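Local atomic coordinates of 16S rRNA methyltransferase (Streptomyces sp. DSM 40477, PDB entry 3MQ2), a protein that methylates the N1 position of adenine 1408 in 16S rRNA with S-adenosyl-L-methionine as donor, conferring resistance to aminoglycosides such as kanamycin and apramycin. Residues V34-G39 / V54-A59; H41-A46 / P81-L86; A59-M64 / Y85-A90. All coordinates share one frame; numbering follows the deposited sequence.

Contact 1 (V34-G39 / V54-A59); sequences VGTGDG and VVALDA. With SAH (S-adenosyl-L-homocysteine), chain C.
D58 carries its CG anti to the backbone N (chi1 -159°), which brings the carboxylate up to the glycine-rich loop 35-39 and to the ribose of S-adenosyl-L-homocysteine. Both oxygens are used: OD1 of D58 takes O3' of the ligand at 2.7 Å and OD2 of D58 takes O2' at 2.9 Å. The backbone N of G37 donates to the same OD1 of D58 at 2.8 Å, coming from above the carboxylate plane, 42° out of it. With the N of D60 bonded to OD2, each oxygen accepts two bonds. T36 N bonds L57 O at 2.8 Å and nearly straight (162°), while G35 N reaches that same oxygen through a weak, bent bond. G35 O in turn receives the amino N of the ligand at 2.9 Å. G35 and G37, both with positive phi, let the backbone pass close against the ligand, G37 CA lying 3.5 Å from its O3'. T36 lays CB and OG1 against A56 CB, its OG1 bonded to D33, and V34 CG1 meets L57 CD1 alongside at 3.9 Å. The glycine-rich loop after the first Rossmann strand and the acidic residue ending the second are the cofactor-binding signature of class I methyltransferases. V34 and L57 form the parallel bridge at the ends of strands 29-34 and 52-58; from there the loop leads into helix 40-48, whose P42 packs on T36 and A56.

Contact 2 (H41-A46 / P81-L86); sequences HPYKVA and PNLLYL
A46 CB rests on L83 CB at 3.9 Å, where the backbones of helix 40-48 and strand 83-87 come nearest, the two running nearly antiparallel at 159° with the axes of the two short segments approaching to 9.1 Å. This is the compact part of the contact. L83, its CG anti to the backbone N (chi1 179°), reaches between successive helix residues: CD1 lies by CB and O of P42, and CD2 stands 3.7 Å from CD1 of the Y43 ring, the two side chains crossing at about a right angle. Beside it, P42 CG meets Y85 CE1 at 3.9 Å, again crosswise, while OH of Y85 lies near the plane of the Y43 ring, at its edge, and approaches Y43 CB; that hydroxyl is bonded to G39 O, just before the helix. One polar bond joins the segments: N82 ND2 donates to A46 O at 3.0 Å and almost straight (175°), with the acceptor in the amide plane. The same ND2 also bonds R52 O, so the amide ties the helix to the start of strand 52-58. Toward solvent the contact thins out: Y43 is partly exposed, its hydroxyl bonded to G78 O. On strand 52-58, V54 packs under P42 and A46, and A56 under P42. A helix packed on the sheet and running nearly antiparallel to its strands is the alpha/beta layering of a Rossmann-like methyltransferase fold.

Contact 3 (A59-M64 / Y85-A90); sequences ADKSRM and YLWATA. With SAH (S-adenosyl-L-homocysteine), chain C.
A59 and W87 join the loop after strand 52-58 to the C-terminal end of strand 83-87, its parallel neighbour in a Rossmann-like sheet, on the side where the cofactor binds. Among the hydrogen bonds, W87 NE1 donates to A59 O at 2.9 Å; the acceptor lies at the edge of the indole, near its plane, but the N-H arrives above the carbonyl plane and the bond is bent (133°). A water accepts from K61 N and, weakly, from the same NE1. Within the first loop D60 OD1 accepts from S62 N, an Asx turn, and also from S62 OG, both from the same face of the carboxylate plane. A90 N gives a short bond of 2.6 Å to N1 of the ligand adenine.

The aromatic contacts are of two sorts. K61, with CG between its backbone N and carbonyl carbon (chi1 63°), runs its aliphatic chain over one face of W87: CD sits 3.6 Å from the centroid of the six-membered ring, almost on the normal, a CH-pi contact. NZ, turned off at the last torsion, lies farther out, at most a weak cation-pi attraction. M64 makes an oblique Met-aromatic contact, SD standing 4.0 Å from Y85 CD1.

The remaining packing is lighter. A59 CB touches T89 CG2 at 3.7 Å and also flanks the adenine, while the hydroxyl of T89 bonds R92 N. Beyond the sulfur, the chain of M64 bends and sets its CE 3.4 Å from L86 O.

In the fold
The three contacts occupy one end of the mixed seven-stranded sheet, around its neighbouring parallel strands 29-34, 52-58 and 83-87. Contact 1 lies nearest the centre of the chain; its centre is about 6 Å from that of contact 3 and about 9 Å from that of contact 2, while contacts 2 and 3 are about 13 Å apart. Contacts 1 and 3 share A59 and follow in series along the chain, both touching the ligand; contact 2 interleaves with contact 1 and shares Y85 and L86 with contact 3. Contact 2 thus packs helix 40-48 on the sheet, and contacts 1 and 3 contribute part of the cofactor site, which E91, L105 and S110 help to complete.

Contact 1 (V34-G39 / V54-A59)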
loop_
_atom_site.group_PDB
_atom_site.type_symbol
_atom_site.label_atom_id
_atom_site.label_comp_id
_atom_site.label_asym_id
_atom_site.label_seq_id
_atom_site.Cartn_x
_atom_site.Cartn_y
_atom_site.Cartn_z
ATOM N N VAL A 34 1.944 0.552 -1.511
ATOM C CA VAL A 34 3.276 0.234 -1.004
ATOM C C VAL A 34 3.327 -1.203 -0.493
ATOM O O VAL A 34 2.548 -1.583 0.377
ATOM C CB VAL A 34 3.676 1.208 0.131
ATOM C CG1 VAL A 34 5.044 0.831 0.712
ATOM C CG2 VAL A 34 3.655 2.653 -0.386
ATOM N N GLY A 35 4.243 -2.009 -1.033
ATOM C CA GLY A 35 4.303 -3.415 -0.674
ATOM C C GLY A 35 3.214 -4.216 -1.358
ATOM O O GLY A 35 2.482 -4.962 -0.715
ATOM N N THR A 36 3.130 -4.081 -2.676
ATOM C CA THR A 36 1.977 -4.563 -3.436
ATOM C C THR A 36 1.981 -6.075 -3.698
ATOM O O THR A 36 0.951 -6.655 -4.099
ATOM C CB THR A 36 1.867 -3.791 -4.762
ATOM O OG1 THR A 36 0.540 -3.896 -5.296
ATOM C CG2 THR A 36 2.889 -4.314 -5.772
ATOM N N GLY A 37 3.122 -6.726 -3.488
ATOM C CA GLY A 37 3.175 -8.175 -3.636
ATOM C C GLY A 37 2.920 -8.567 -5.079
ATOM O O GLY A 37 3.578 -8.046 -5.981
ATOM N N ASP A 38 1.972 -9.474 -5.317
ATOM C CA ASP A 38 1.661 -9.852 -6.700
ATOM C C ASP A 38 0.927 -8.783 -7.519
ATOM O O ASP A 38 0.765 -8.937 -8.732
ATOM C CB ASP A 38 0.937 -11.205 -6.788
ATOM C CG ASP A 38 -0.475 -11.169 -6.243
ATOM O OD1 ASP A 38 -1.056 -10.075 -6.056
ATOM O OD2 ASP A 38 -1.021 -12.269 -6.022
ATOM N N GLY A 39 0.508 -7.695 -6.874
ATOM C CA GLY A 39 -0.011 -6.548 -7.601
ATOM C C GLY A 39 -1.464 -6.615 -8.061
ATOM O O GLY A 39 -1.900 -5.800 -8.877
ATOM N N VAL A 54 -2.208 4.843 -11.154
ATOM C CA VAL A 54 -1.965 3.970 -10.003
ATOM C C VAL A 54 -0.539 3.481 -10.066
ATOM O O VAL A 54 -0.130 2.906 -11.069
ATOM C CB VAL A 54 -2.922 2.754 -9.989
ATOM C CG1 VAL A 54 -2.651 1.851 -8.769
ATOM C CG2 VAL A 54 -4.381 3.240 -9.995
ATOM N N VAL A 55 0.215 3.737 -8.999
ATOM C CA VAL A 55 1.604 3.310 -8.905
ATOM C C VAL A 55 1.673 2.265 -7.802
ATOM O O VAL A 55 1.074 2.439 -6.742
ATOM C CB VAL A 55 2.535 4.501 -8.560
ATOM C CG1 VAL A 55 3.997 4.051 -8.491
ATOM C CG2 VAL A 55 2.384 5.613 -9.602
ATOM N N ALA A 56 2.387 1.173 -8.040
ATOM C CA ALA A 56 2.485 0.137 -7.020
ATOM C C ALA A 56 3.909 -0.333 -6.947
ATOM O O ALA A 56 4.572 -0.475 -7.965
ATOM C CB ALA A 56 1.555 -1.035 -7.334
ATOM N N LEU A 57 4.402 -0.555 -5.738
ATOM C CA LEU A 57 5.790 -0.973 -5.623
ATOM C C LEU A 57 5.961 -2.124 -4.651
ATOM O O LEU A 57 5.115 -2.358 -3.769
ATOM C CB LEU A 57 6.682 0.207 -5.250
ATOM C CG LEU A 57 6.271 1.030 -4.036
ATOM C CD1 LEU A 57 6.807 0.376 -2.784
ATOM C CD2 LEU A 57 6.805 2.450 -4.155
ATOM N N ASP A 58 7.040 -2.875 -4.845
ATOM C CA ASP A 58 7.399 -3.912 -3.892
ATOM C C ASP A 58 8.900 -4.065 -3.918
ATOM O O ASP A 58 9.537 -3.813 -4.948
ATOM C CB ASP A 58 6.769 -5.253 -4.264
ATOM C CG ASP A 58 6.694 -6.204 -3.084
ATOM O OD1 ASP A 58 5.634 -6.232 -2.418
ATOM O OD2 ASP A 58 7.692 -6.906 -2.801
ATOM N N ALA A 59 9.451 -4.500 -2.792
ATOM C CA ALA A 59 10.895 -4.766 -2.701
ATOM C C ALA A 59 11.303 -5.956 -3.561
ATOM O O ALA A 59 12.461 -6.060 -3.983
ATOM C CB ALA A 59 11.276 -5.021 -1.257
HETATM N N SAH C . -0.286 -5.814 -0.274
HETATM C CA SAH C . -0.106 -7.074 -0.974
HETATM C CB SAH C . 1.099 -7.840 -0.431
HETATM C CG SAH C . 1.190 -7.873 1.090
HETATM S SD SAH C . 2.404 -9.092 1.656
HETATM C C SAH C . -1.365 -7.907 -0.835
HETATM O O SAH C . -1.491 -8.973 -1.439
HETATM O OXT SAH C . -2.276 -7.517 -0.104
HETATM C "C5'" SAH C . 3.452 -7.705 2.164
HETATM C "C4'" SAH C . 4.346 -7.223 1.027
HETATM O "O4'" SAH C . 5.116 -6.129 1.481
HETATM C "C3'" SAH C . 5.344 -8.282 0.555
HETATM O "O3'" SAH C . 5.254 -8.410 -0.842
HETATM C "C2'" SAH C . 6.719 -7.744 0.885
HETATM O "O2'" SAH C . 7.640 -8.012 -0.157
HETATM C "C1'" SAH C . 6.443 -6.259 1.008
HETATM N N9 SAH C . 7.346 -5.548 1.921
HETATM C C8 SAH C . 7.679 -5.845 3.217
HETATM N N7 SAH C . 8.538 -4.884 3.660
HETATM C C5 SAH C . 8.734 -3.992 2.654
HETATM C C6 SAH C . 9.494 -2.836 2.547
HETATM N N6 SAH C . 10.224 -2.403 3.572
HETATM N N1 SAH C . 9.475 -2.134 1.364
HETATM C C2 SAH C . 8.720 -2.565 0.294
HETATM N N3 SAH C . 7.972 -3.716 0.394
HETATM C C4 SAH C . 7.984 -4.400 1.563
#

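Contact 2 (H41-A46 / P81-L86)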
loop_
_atom_site.group_PDB
_atom_site.type_symbol
_atom_site.label_atom_id
_atom_site.label_comp_id
_atom_site.label_asym_id
_atom_site.label_seq_id
_atom_site.Cartn_x
_atom_site.Cartn_y
_atom_site.Cartn_z
ATOM N N HIS A 41 -4.188 -5.991 -6.346
ATOM C CA HIS A 41 -4.986 -4.888 -5.814
ATOM C C HIS A 41 -4.911 -3.632 -6.681
ATOM O O HIS A 41 -5.929 -3.080 -7.077
ATOM C CB HIS A 41 -4.560 -4.572 -4.371
ATOM C CG HIS A 41 -5.092 -3.271 -3.852
ATOM N ND1 HIS A 41 -6.436 -3.047 -3.640
ATOM C CD2 HIS A 41 -4.461 -2.120 -3.518
ATOM C CE1 HIS A 41 -6.608 -1.815 -3.194
ATOM N NE2 HIS A 41 -5.424 -1.233 -3.106
ATOM N N PRO A 42 -3.691 -3.162 -6.986
ATOM C CA PRO A 42 -3.621 -1.944 -7.804
ATOM C C PRO A 42 -4.152 -2.159 -9.220
ATOM O O PRO A 42 -4.603 -1.212 -9.860
ATOM C CB PRO A 42 -2.118 -1.617 -7.829
ATOM C CG PRO A 42 -1.428 -2.906 -7.459
ATOM C CD PRO A 42 -2.372 -3.584 -6.485
ATOM N N TYR A 43 -4.108 -3.394 -9.703
ATOM C CA TYR A 43 -4.678 -3.690 -11.009
ATOM C C TYR A 43 -6.179 -3.415 -10.953
ATOM O O TYR A 43 -6.733 -2.760 -11.838
ATOM C CB TYR A 43 -4.404 -5.140 -11.408
ATOM C CG TYR A 43 -4.855 -5.458 -12.813
ATOM C CD1 TYR A 43 -3.985 -5.329 -13.889
ATOM C CD2 TYR A 43 -6.154 -5.880 -13.064
ATOM C CE1 TYR A 43 -4.394 -5.615 -15.182
ATOM C CE2 TYR A 43 -6.573 -6.161 -14.357
ATOM C CZ TYR A 43 -5.688 -6.030 -15.410
ATOM O OH TYR A 43 -6.100 -6.315 -16.698
ATOM N N LYS A 44 -6.830 -3.899 -9.898
ATOM C CA LYS A 44 -8.242 -3.573 -9.692
ATOM C C LYS A 44 -8.471 -2.074 -9.568
ATOM O O LYS A 44 -9.362 -1.525 -10.211
ATOM C CB LYS A 44 -8.821 -4.286 -8.463
ATOM C CG LYS A 44 -10.195 -3.727 -8.056
ATOM C CD LYS A 44 -10.898 -4.611 -7.042
ATOM C CE LYS A 44 -12.333 -4.152 -6.785
ATOM N NZ LYS A 44 -13.083 -5.103 -5.899
ATOM N N VAL A 45 -7.665 -1.401 -8.750
ATOM C CA VAL A 45 -7.833 0.034 -8.578
ATOM C C VAL A 45 -7.722 0.775 -9.912
ATOM O O VAL A 45 -8.564 1.621 -10.228
ATOM C CB VAL A 45 -6.855 0.611 -7.531
ATOM C CG1 VAL A 45 -6.994 2.133 -7.424
ATOM C CG2 VAL A 45 -7.103 -0.039 -6.178
ATOM N N ALA A 46 -6.701 0.443 -10.704
ATOM C CA ALA A 46 -6.521 1.105 -11.994
ATOM C C ALA A 46 -7.692 0.809 -12.933
ATOM O O ALA A 46 -8.182 1.702 -13.625
ATOM C CB ALA A 46 -5.181 0.707 -12.633
ATOM N N PRO A 81 -3.289 1.513 -19.194
ATOM C CA PRO A 81 -2.335 2.608 -19.386
ATOM C C PRO A 81 -2.030 3.354 -18.095
ATOM O O PRO A 81 -1.007 4.030 -18.015
ATOM C CB PRO A 81 -3.090 3.551 -20.326
ATOM C CG PRO A 81 -4.523 3.352 -19.941
ATOM C CD PRO A 81 -4.641 1.873 -19.664
ATOM N N ASN A 82 -2.912 3.232 -17.111
ATOM C CA ASN A 82 -2.834 4.040 -15.892
ATOM C C ASN A 82 -2.299 3.259 -14.701
ATOM O O ASN A 82 -2.699 3.490 -13.567
ATOM C CB ASN A 82 -4.207 4.617 -15.543
ATOM C CG ASN A 82 -5.245 3.536 -15.255
ATOM O OD1 ASN A 82 -5.209 2.449 -15.839
ATOM N ND2 ASN A 82 -6.176 3.832 -14.353
ATOM N N LEU A 83 -1.392 2.333 -14.975
ATOM C CA LEU A 83 -0.863 1.445 -13.946
ATOM C C LEU A 83 0.636 1.263 -14.154
ATOM O O LEU A 83 1.091 0.918 -15.245
ATOM C CB LEU A 83 -1.580 0.096 -14.021
ATOM C CG LEU A 83 -1.163 -0.997 -13.035
ATOM C CD1 LEU A 83 -1.222 -0.498 -11.585
ATOM C CD2 LEU A 83 -2.078 -2.209 -13.231
ATOM N N LEU A 84 1.395 1.501 -13.096
ATOM C CA LEU A 84 2.838 1.445 -13.159
ATOM C C LEU A 84 3.350 0.664 -11.955
ATOM O O LEU A 84 3.071 1.024 -10.815
ATOM C CB LEU A 84 3.391 2.874 -13.142
ATOM C CG LEU A 84 4.887 3.065 -12.970
ATOM C CD1 LEU A 84 5.622 2.517 -14.177
ATOM C CD2 LEU A 84 5.189 4.553 -12.793
ATOM N N TYR A 85 4.079 -0.418 -12.219
ATOM C CA TYR A 85 4.712 -1.204 -11.165
ATOM C C TYR A 85 6.186 -0.822 -11.045
ATOM O O TYR A 85 6.907 -0.764 -12.047
ATOM C CB TYR A 85 4.592 -2.701 -11.473
ATOM C CG TYR A 85 3.178 -3.206 -11.347
ATOM C CD1 TYR A 85 2.636 -3.486 -10.106
ATOM C CD2 TYR A 85 2.376 -3.377 -12.474
ATOM C CE1 TYR A 85 1.336 -3.943 -9.985
ATOM C CE2 TYR A 85 1.074 -3.821 -12.366
ATOM C CZ TYR A 85 0.563 -4.100 -11.116
ATOM O OH TYR A 85 -0.729 -4.547 -11.000
ATOM N N LEU A 86 6.633 -0.570 -9.817
ATOM C CA LEU A 86 8.007 -0.128 -9.574
ATOM C C LEU A 86 8.710 -1.041 -8.575
ATOM O O LEU A 86 8.092 -1.602 -7.679
ATOM C CB LEU A 86 8.011 1.302 -9.012
ATOM C CG LEU A 86 7.381 2.384 -9.884
ATOM C CD1 LEU A 86 7.525 3.755 -9.207
ATOM C CD2 LEU A 86 8.010 2.432 -11.280
#

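Contact 3 (A59-M64 / Y85-A90)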
loop_
_atom_site.group_PDB
_atom_site.type_symbol
_atom_site.label_atom_id
_atom_site.label_comp_id
_atom_site.label_asym_id
_atom_site.label_seq_id
_atom_site.Cartn_x
_atom_site.Cartn_y
_atom_site.Cartn_z
ATOM N N ALA A 59 9.451 -4.500 -2.792
ATOM C CA ALA A 59 10.895 -4.766 -2.701
ATOM C C ALA A 59 11.303 -5.956 -3.561
ATOM O O ALA A 59 12.461 -6.060 -3.983
ATOM C CB ALA A 59 11.276 -5.021 -1.257
ATOM N N ASP A 60 10.363 -6.869 -3.808
ATOM C CA ASP A 60 10.659 -8.094 -4.553
ATOM C C ASP A 60 10.084 -8.043 -5.972
ATOM O O ASP A 60 8.878 -8.205 -6.161
ATOM C CB ASP A 60 10.092 -9.305 -3.800
ATOM C CG ASP A 60 10.365 -10.628 -4.507
ATOM O OD1 ASP A 60 10.823 -10.625 -5.670
ATOM O OD2 ASP A 60 10.108 -11.683 -3.891
ATOM N N LYS A 61 10.938 -7.825 -6.967
ATOM C CA LYS A 61 10.461 -7.632 -8.334
ATOM C C LYS A 61 9.805 -8.881 -8.914
ATOM O O LYS A 61 8.913 -8.777 -9.753
ATOM C CB LYS A 61 11.576 -7.131 -9.263
ATOM C CG LYS A 61 12.767 -8.080 -9.453
ATOM C CD LYS A 61 13.828 -7.422 -10.351
ATOM C CE LYS A 61 15.159 -8.172 -10.345
ATOM N NZ LYS A 61 15.054 -9.540 -10.919
ATOM N N SER A 62 10.230 -10.057 -8.457
ATOM C CA SER A 62 9.707 -11.307 -9.011
ATOM C C SER A 62 8.207 -11.484 -8.770
ATOM O O SER A 62 7.519 -12.107 -9.581
ATOM C CB SER A 62 10.461 -12.511 -8.447
ATOM O OG SER A 62 10.163 -12.693 -7.074
ATOM N N ARG A 63 7.699 -10.935 -7.668
ATOM C CA ARG A 63 6.288 -11.104 -7.318
ATOM C C ARG A 63 5.369 -10.449 -8.340
ATOM O O ARG A 63 4.269 -10.924 -8.597
ATOM C CB ARG A 63 5.979 -10.507 -5.938
ATOM C CG ARG A 63 6.687 -11.157 -4.765
ATOM C CD ARG A 63 6.277 -12.610 -4.565
ATOM N NE ARG A 63 4.832 -12.804 -4.446
ATOM C CZ ARG A 63 4.087 -12.368 -3.433
ATOM N NH1 ARG A 63 4.633 -11.675 -2.443
ATOM N NH2 ARG A 63 2.784 -12.611 -3.419
ATOM N N MET A 64 5.835 -9.348 -8.913
ATOM C CA MET A 64 5.022 -8.541 -9.809
ATOM C C MET A 64 5.104 -8.983 -11.274
ATOM O O MET A 64 4.489 -8.366 -12.138
ATOM C CB MET A 64 5.452 -7.071 -9.687
ATOM C CG MET A 64 5.292 -6.488 -8.269
ATOM S SD MET A 64 5.851 -4.764 -8.154
ATOM C CE MET A 64 7.636 -4.984 -8.038
ATOM N N TYR A 85 4.079 -0.418 -12.219
ATOM C CA TYR A 85 4.712 -1.204 -11.165
ATOM C C TYR A 85 6.186 -0.822 -11.045
ATOM O O TYR A 85 6.907 -0.764 -12.047
ATOM C CB TYR A 85 4.592 -2.701 -11.473
ATOM C CG TYR A 85 3.178 -3.206 -11.347
ATOM C CD1 TYR A 85 2.636 -3.486 -10.106
ATOM C CD2 TYR A 85 2.376 -3.377 -12.474
ATOM C CE1 TYR A 85 1.336 -3.943 -9.985
ATOM C CE2 TYR A 85 1.074 -3.821 -12.366
ATOM C CZ TYR A 85 0.563 -4.100 -11.116
ATOM O OH TYR A 85 -0.729 -4.547 -11.000
ATOM N N LEU A 86 6.633 -0.570 -9.817
ATOM C CA LEU A 86 8.007 -0.128 -9.574
ATOM C C LEU A 86 8.710 -1.041 -8.575
ATOM O O LEU A 86 8.092 -1.602 -7.679
ATOM C CB LEU A 86 8.011 1.302 -9.012
ATOM C CG LEU A 86 7.381 2.384 -9.884
ATOM C CD1 LEU A 86 7.525 3.755 -9.207
ATOM C CD2 LEU A 86 8.010 2.432 -11.280
ATOM N N TRP A 87 10.021 -1.158 -8.720
ATOM C CA TRP A 87 10.826 -1.982 -7.828
ATOM C C TRP A 87 11.444 -1.076 -6.791
ATOM O O TRP A 87 12.319 -0.282 -7.116
ATOM C CB TRP A 87 11.947 -2.617 -8.646
ATOM C CG TRP A 87 12.755 -3.673 -7.965
ATOM C CD1 TRP A 87 12.407 -4.439 -6.876
ATOM C CD2 TRP A 87 14.071 -4.097 -8.352
ATOM N NE1 TRP A 87 13.434 -5.321 -6.579
ATOM C CE2 TRP A 87 14.456 -5.126 -7.467
ATOM C CE3 TRP A 87 14.946 -3.712 -9.372
ATOM C CZ2 TRP A 87 15.693 -5.767 -7.566
ATOM C CZ3 TRP A 87 16.178 -4.357 -9.468
ATOM C CH2 TRP A 87 16.539 -5.366 -8.568
ATOM N N ALA A 88 10.987 -1.165 -5.548
ATOM C CA ALA A 88 11.488 -0.259 -4.516
ATOM C C ALA A 88 11.044 -0.707 -3.144
ATOM O O ALA A 88 10.009 -1.348 -3.005
ATOM C CB ALA A 88 10.988 1.168 -4.767
ATOM N N THR A 89 11.828 -0.351 -2.130
ATOM C CA THR A 89 11.434 -0.615 -0.750
ATOM C C THR A 89 10.792 0.609 -0.127
ATOM O O THR A 89 10.984 1.736 -0.585
ATOM C CB THR A 89 12.651 -0.962 0.114
ATOM O OG1 THR A 89 13.490 0.191 0.236
ATOM C CG2 THR A 89 13.440 -2.099 -0.527
ATOM N N ALA A 90 10.063 0.393 0.963
ATOM C CA ALA A 90 9.491 1.509 1.697
ATOM C C ALA A 90 10.564 2.375 2.362
ATOM O O ALA A 90 10.335 3.561 2.624
ATOM C CB ALA A 90 8.471 1.016 2.726
HETATM N N SAH C . -0.286 -5.814 -0.274
HETATM C CA SAH C . -0.106 -7.074 -0.974
HETATM C CB SAH C . 1.099 -7.840 -0.431
HETATM C CG SAH C . 1.190 -7.873 1.090
HETATM S SD SAH C . 2.404 -9.092 1.656
HETATM C C SAH C . -1.365 -7.907 -0.835
HETATM O O SAH C . -1.491 -8.973 -1.439
HETATM O OXT SAH C . -2.276 -7.517 -0.104
HETATM C "C5'" SAH C . 3.452 -7.705 2.164
HETATM C "C4'" SAH C . 4.346 -7.223 1.027
HETATM O "O4'" SAH C . 5.116 -6.129 1.481
HETATM C "C3'" SAH C . 5.344 -8.282 0.555
HETATM O "O3'" SAH C . 5.254 -8.410 -0.842
HETATM C "C2'" SAH C . 6.719 -7.744 0.885
HETATM O "O2'" SAH C . 7.640 -8.012 -0.157
HETATM C "C1'" SAH C . 6.443 -6.259 1.008
HETATM N N9 SAH C . 7.346 -5.548 1.921
HETATM C C8 SAH C . 7.679 -5.845 3.217
HETATM N N7 SAH C . 8.538 -4.884 3.660
HETATM C C5 SAH C . 8.734 -3.992 2.654
HETATM C C6 SAH C . 9.494 -2.836 2.547
HETATM N N6 SAH C . 10.224 -2.403 3.572
HETATM N N1 SAH C . 9.475 -2.134 1.364
HETATM C C2 SAH C . 8.720 -2.565 0.294
HETATM N N3 SAH C . 7.972 -3.716 0.394
HETATM C C4 SAH C . 7.984 -4.400 1.563
HETATM O O HOH W 1 13.861 -8.390 -5.898
#